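Local coordinates for protein monomethylamine methyltransferase MtmB1 (Methanosarcina barkeri, PDB 1NTH) that transfers the methyl group of monomethylamine to the cobalt of a corrinoid cofactor carried by its partner protein MtmC, in methane formation from methylamine, at residues Val434-Glu438 with Glu439-Val443; Thr424-Cys428 with Tyr429-Thr433. All blocks are in the same frame, centred on the assembly; numbering follows the deposited sequence. Where two conformers were deposited one is given.

Interaction 1: Val434-Glu438 with Glu439-Val443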
loop_
_atom_site.group_PDB
_atom_site.type_symbol
_atom_site.label_atom_id
_atom_site.label_comp_id
_atom_site.label_asym_id
_atom_site.label_seq_id
_atom_site.Cartn_x
_atom_site.Cartn_y
_atom_site.Cartn_z
ATOM N N VAL A 434 -22.821 15.664 19.947
ATOM C CA VAL A 434 -23.076 14.227 19.925
ATOM C C VAL A 434 -23.028 13.635 21.330
ATOM O O VAL A 434 -22.321 12.663 21.588
ATOM C CB VAL A 434 -22.060 13.486 19.020
ATOM C CG1 VAL A 434 -22.535 12.060 18.761
ATOM C CG2 VAL A 434 -21.892 14.233 17.709
ATOM N N THR A 435 -23.786 14.234 22.243
ATOM C CA THR A 435 -23.844 13.756 23.617
ATOM C C THR A 435 -25.300 13.613 24.057
ATOM O O THR A 435 -26.154 14.418 23.682
ATOM C CB THR A 435 -23.114 14.718 24.573
ATOM O OG1 THR A 435 -23.624 16.043 24.398
ATOM C CG2 THR A 435 -21.621 14.715 24.287
ATOM N N PRO A 436 -25.604 12.575 24.852
ATOM C CA PRO A 436 -26.977 12.366 25.318
ATOM C C PRO A 436 -27.459 13.464 26.259
ATOM O O PRO A 436 -26.660 14.102 26.947
ATOM C CB PRO A 436 -26.902 11.006 26.008
ATOM C CG PRO A 436 -25.506 10.985 26.544
ATOM C CD PRO A 436 -24.710 11.526 25.373
ATOM N N THR A 437 -28.768 13.681 26.275
ATOM C CA THR A 437 -29.370 14.689 27.143
ATOM C C THR A 437 -29.414 14.143 28.563
ATOM O O THR A 437 -29.280 12.939 28.778
ATOM C CB THR A 437 -30.816 15.017 26.714
ATOM O OG1 THR A 437 -31.599 13.816 26.713
ATOM C CG2 THR A 437 -30.839 15.637 25.325
ATOM N N GLU A 438 -29.599 15.029 29.534
ATOM C CA GLU A 438 -29.680 14.602 30.923
ATOM C C GLU A 438 -30.891 13.690 31.079
ATOM O O GLU A 438 -30.885 12.765 31.891
ATOM C CB GLU A 438 -29.808 15.816 31.846
ATOM C CG GLU A 438 -28.515 16.600 32.018
ATOM C CD GLU A 438 -28.714 17.888 32.791
ATOM O OE1 GLU A 438 -29.658 17.951 33.609
ATOM O OE2 GLU A 438 -27.920 18.833 32.593
ATOM N N GLU A 439 -31.925 13.953 30.289
ATOM C CA GLU A 439 -33.137 13.146 30.328
ATOM C C GLU A 439 -32.800 11.687 30.032
ATOM O O GLU A 439 -33.215 10.785 30.757
ATOM C CB GLU A 439 -34.147 13.644 29.295
ATOM C CG GLU A 439 -35.461 12.879 29.304
ATOM C CD GLU A 439 -36.345 13.216 28.118
ATOM O OE1 GLU A 439 -36.531 14.418 27.832
ATOM O OE2 GLU A 439 -36.861 12.279 27.472
ATOM N N TYR A 440 -32.046 11.457 28.962
ATOM C CA TYR A 440 -31.680 10.095 28.592
ATOM C C TYR A 440 -30.815 9.462 29.676
ATOM O O TYR A 440 -30.988 8.296 30.024
ATOM C CB TYR A 440 -30.921 10.073 27.258
ATOM C CG TYR A 440 -31.085 8.771 26.493
ATOM C CD1 TYR A 440 -31.407 7.585 27.157
ATOM C CD2 TYR A 440 -30.930 8.726 25.107
ATOM C CE1 TYR A 440 -31.579 6.388 26.462
ATOM C CE2 TYR A 440 -31.099 7.528 24.399
ATOM C CZ TYR A 440 -31.424 6.368 25.085
ATOM O OH TYR A 440 -31.616 5.188 24.399
ATOM N N MET A 441 -29.875 10.232 30.210
ATOM C CA MET A 441 -28.998 9.723 31.252
ATOM C C MET A 441 -29.800 9.263 32.467
ATOM O O MET A 441 -29.466 8.259 33.096
ATOM C CB MET A 441 -27.985 10.796 31.649
ATOM C CG MET A 441 -26.971 11.089 30.551
ATOM S SD MET A 441 -25.957 12.540 30.870
ATOM C CE MET A 441 -24.932 11.951 32.192
ATOM N N GLN A 442 -30.867 9.992 32.784
ATOM C CA GLN A 442 -31.715 9.639 33.919
ATOM C C GLN A 442 -32.483 8.354 33.628
ATOM O O GLN A 442 -32.638 7.502 34.504
ATOM C CB GLN A 442 -32.695 10.774 34.226
ATOM C CG GLN A 442 -32.045 12.032 34.787
ATOM C CD GLN A 442 -33.041 13.156 35.011
ATOM O OE1 GLN A 442 -34.242 12.921 35.130
ATOM N NE2 GLN A 442 -32.540 14.385 35.084
ATOM N N VAL A 443 -32.963 8.218 32.395
ATOM C CA VAL A 443 -33.696 7.025 31.986
ATOM C C VAL A 443 -32.757 5.824 32.074
ATOM O O VAL A 443 -33.136 4.753 32.549
ATOM C CB VAL A 443 -34.216 7.159 30.534
ATOM C CG1 VAL A 443 -34.788 5.834 30.052
ATOM C CG2 VAL A 443 -35.283 8.240 30.464
#
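Thr-437 receives the backbone N-H of Tyr-440 on its hydroxyl oxygen, OG1 lying 3.3 Å from N in a bond bent little from straight (161° at the hydrogen). A chi1 of 57° makes this possible, because it tucks OG1 between the residue's own N and carbonyl carbon. The same oxygen is hydrogen-bonded to the carbonyl of Cys-428, so two bonds fix its rotation. In the same first turn, Met-441 N donates to Thr-437 O at 3.1 Å and Gln-442 N to Glu-438 O at 2.9 Å. Thr-437 is thus the N-cap of helix 438-454, and threonine suits the place since its short hydroxyl can stand in for the missing carbonyl of a preceding turn. Pro-436, just ahead of the cap, has no N-H to offer, which costs nothing at the end of this short strand; its CB lies 4.3 Å from Tyr-440 CB and its CG equally far from Met-441 CG. Tyr-440 CG lies opposite the backbone N (chi1 -152°), which sends the phenol away from the cap to hydrogen-bond Glu-382. Glu-439, its chain extended, forms a salt bridge with Lys-423, while Met-441 packs on Phe-3 of a second subunit.

Interaction 2: Thr424-Cys428 with Tyr429-Thr433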
loop_
_atom_site.group_PDB
_atom_site.type_symbol
_atom_site.label_atom_id
_atom_site.label_comp_id
_atom_site.label_asym_id
_atom_site.label_seq_id
_atom_site.Cartn_x
_atom_site.Cartn_y
_atom_site.Cartn_z
ATOM N N THR A 424 -36.246 10.436 18.722
ATOM C CA THR A 424 -35.247 10.357 17.666
ATOM C C THR A 424 -33.928 10.832 18.255
ATOM O O THR A 424 -33.891 11.406 19.345
ATOM C CB THR A 424 -35.583 11.280 16.481
ATOM O OG1 THR A 424 -35.651 12.636 16.939
ATOM C CG2 THR A 424 -36.906 10.885 15.845
ATOM N N PHE A 425 -32.849 10.587 17.522
ATOM C CA PHE A 425 -31.514 10.997 17.932
ATOM C C PHE A 425 -31.501 12.497 18.233
ATOM O O PHE A 425 -30.944 12.937 19.240
ATOM C CB PHE A 425 -30.528 10.684 16.798
ATOM C CG PHE A 425 -29.150 11.256 17.001
ATOM C CD1 PHE A 425 -28.296 10.732 17.963
ATOM C CD2 PHE A 425 -28.700 12.307 16.206
ATOM C CE1 PHE A 425 -27.006 11.244 18.128
ATOM C CE2 PHE A 425 -27.415 12.826 16.362
ATOM C CZ PHE A 425 -26.567 12.292 17.326
ATOM N N GLN A 426 -32.127 13.272 17.355
ATOM C CA GLN A 426 -32.170 14.722 17.500
ATOM C C GLN A 426 -32.889 15.183 18.765
ATOM O O GLN A 426 -32.620 16.272 19.271
ATOM C CB GLN A 426 -32.849 15.364 16.284
ATOM C CG GLN A 426 -32.117 15.204 14.951
ATOM C CD GLN A 426 -32.528 13.961 14.172
ATOM O OE1 GLN A 426 -32.461 13.940 12.941
ATOM N NE2 GLN A 426 -32.941 12.919 14.881
ATOM N N GLU A 427 -33.794 14.353 19.274
ATOM C CA GLU A 427 -34.561 14.701 20.464
ATOM C C GLU A 427 -33.922 14.309 21.793
ATOM O O GLU A 427 -34.114 14.999 22.793
ATOM C CB GLU A 427 -35.963 14.084 20.380
ATOM C CG GLU A 427 -36.757 14.512 19.155
ATOM C CD GLU A 427 -38.131 13.863 19.083
ATOM O OE1 GLU A 427 -38.213 12.615 19.079
ATOM O OE2 GLU A 427 -39.133 14.606 19.025
ATOM N N CYS A 428 -33.167 13.213 21.822
ATOM C CA CYS A 428 -32.552 12.789 23.078
ATOM C C CYS A 428 -31.038 12.965 23.138
ATOM O O CYS A 428 -30.386 12.499 24.074
ATOM C CB CYS A 428 -32.933 11.341 23.397
ATOM S SG CYS A 428 -32.463 10.129 22.155
ATOM N N TYR A 429 -30.488 13.642 22.136
ATOM C CA TYR A 429 -29.058 13.934 22.079
ATOM C C TYR A 429 -28.873 15.387 21.673
ATOM O O TYR A 429 -29.736 15.974 21.019
ATOM C CB TYR A 429 -28.343 13.086 21.016
ATOM C CG TYR A 429 -27.668 11.829 21.513
ATOM C CD1 TYR A 429 -28.417 10.747 21.966
ATOM C CD2 TYR A 429 -26.275 11.710 21.497
ATOM C CE1 TYR A 429 -27.804 9.572 22.387
ATOM C CE2 TYR A 429 -25.648 10.538 21.919
ATOM C CZ TYR A 429 -26.421 9.474 22.361
ATOM O OH TYR A 429 -25.823 8.302 22.762
ATOM N N ASP A 430 -27.750 15.964 22.079
ATOM C CA ASP A 430 -27.396 17.316 21.671
ATOM C C ASP A 430 -26.581 16.999 20.420
ATOM O O ASP A 430 -25.418 16.609 20.511
ATOM C CB ASP A 430 -26.567 18.012 22.749
ATOM C CG ASP A 430 -27.383 18.313 23.998
ATOM O OD1 ASP A 430 -28.492 18.877 23.864
ATOM O OD2 ASP A 430 -26.923 17.992 25.112
ATOM N N VAL A 431 -27.210 17.137 19.257
ATOM C CA VAL A 431 -26.573 16.819 17.981
ATOM C C VAL A 431 -25.215 17.464 17.716
ATOM O O VAL A 431 -24.319 16.820 17.172
ATOM C CB VAL A 431 -27.510 17.160 16.799
ATOM C CG1 VAL A 431 -26.834 16.821 15.478
ATOM C CG2 VAL A 431 -28.814 16.389 16.937
ATOM N N LYS A 432 -25.060 18.726 18.093
ATOM C CA LYS A 432 -23.806 19.433 17.857
ATOM C C LYS A 432 -22.584 18.798 18.515
ATOM O O LYS A 432 -21.514 18.729 17.908
ATOM C CB LYS A 432 -23.948 20.895 18.290
ATOM C CG LYS A 432 -24.776 21.724 17.315
ATOM C CD LYS A 432 -25.012 23.148 17.797
ATOM C CE LYS A 432 -26.051 23.202 18.906
ATOM N NZ LYS A 432 -26.434 24.605 19.241
ATOM N N THR A 433 -22.740 18.325 19.745
ATOM C CA THR A 433 -21.629 17.708 20.464
ATOM C C THR A 433 -21.745 16.188 20.524
ATOM O O THR A 433 -20.878 15.510 21.076
ATOM C CB THR A 433 -21.541 18.250 21.898
ATOM O OG1 THR A 433 -22.799 18.054 22.556
ATOM C CG2 THR A 433 -21.203 19.737 21.880
HETATM O O HOH W 1 -31.371 17.801 20.783
#
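Phe-425 and Tyr-429, four residues apart, make the aromatic part of this contact. Their centroids are 5.0 Å apart and the planes meet at 32°, an oblique pairing in which Phe-425 CE1 comes over one face of the tyrosine ring, 3.5 Å from CD2. In return Tyr-429 CB sits over a face of the phenylalanine ring, 4.1 Å from its centroid, as a CH-pi contact. Phe-425 gets there with CG anti to its N (chi1 171°), which throws the ring outward from the helix, where the Tyr-429 side chain meets it. The sulfur of Cys-428 meets the tyrosine at its edge, SG lying 4.1 Å from CD1.

Aliphatic packing is added by Val-431, whose CG2 lies 3.9 Å from Phe-425 CE2 and also rests on the CA of Gln-426. Its compact branched side chain fills the angle between ring and backbone.

Polar bonds work at the two ends. A capping box opens the turn: Thr-424 N gives a nearly straight bond to Glu-427 OE1 (3.0 Å), and Glu-427 N returns a weak one to Thr-424 OG1. Where the helix gives way to the strand, one water donates to Gln-426 O and to Tyr-429 O, both at a rather short 2.5 Å, and so bridges two acceptors.

The short helix 425-428 runs straight into strand 429-430, which pairs with strand 435-436. Phe-425 packs against Pro-142, Val-143 and Ser-146 of helix 140-148, Tyr-429 touches Ser-146 too, and its side chain also meets Pro-436 on the neighbouring strand.

Going from the N terminus, interaction 2 comes first: it closes the turn from the short helix 425-428 into strand 429-430. The chain then loops back through 431-434, and interaction 1 leads from strand 435-436 into the C-terminal helix 438-454. The two contacts follow in series, neither nested nor crossed, with centres 9 Å apart. What joins them is a small antiparallel beta hairpin, held by probable hydrogen bonds from Asp-430 N to Thr-435 O and from Thr-437 N to Cys-428 O, with a G1 beta bulge where Val-434 and Thr-435 both face Asp-430. Together they link two helices near the C-terminal end of this TIM-barrel protein.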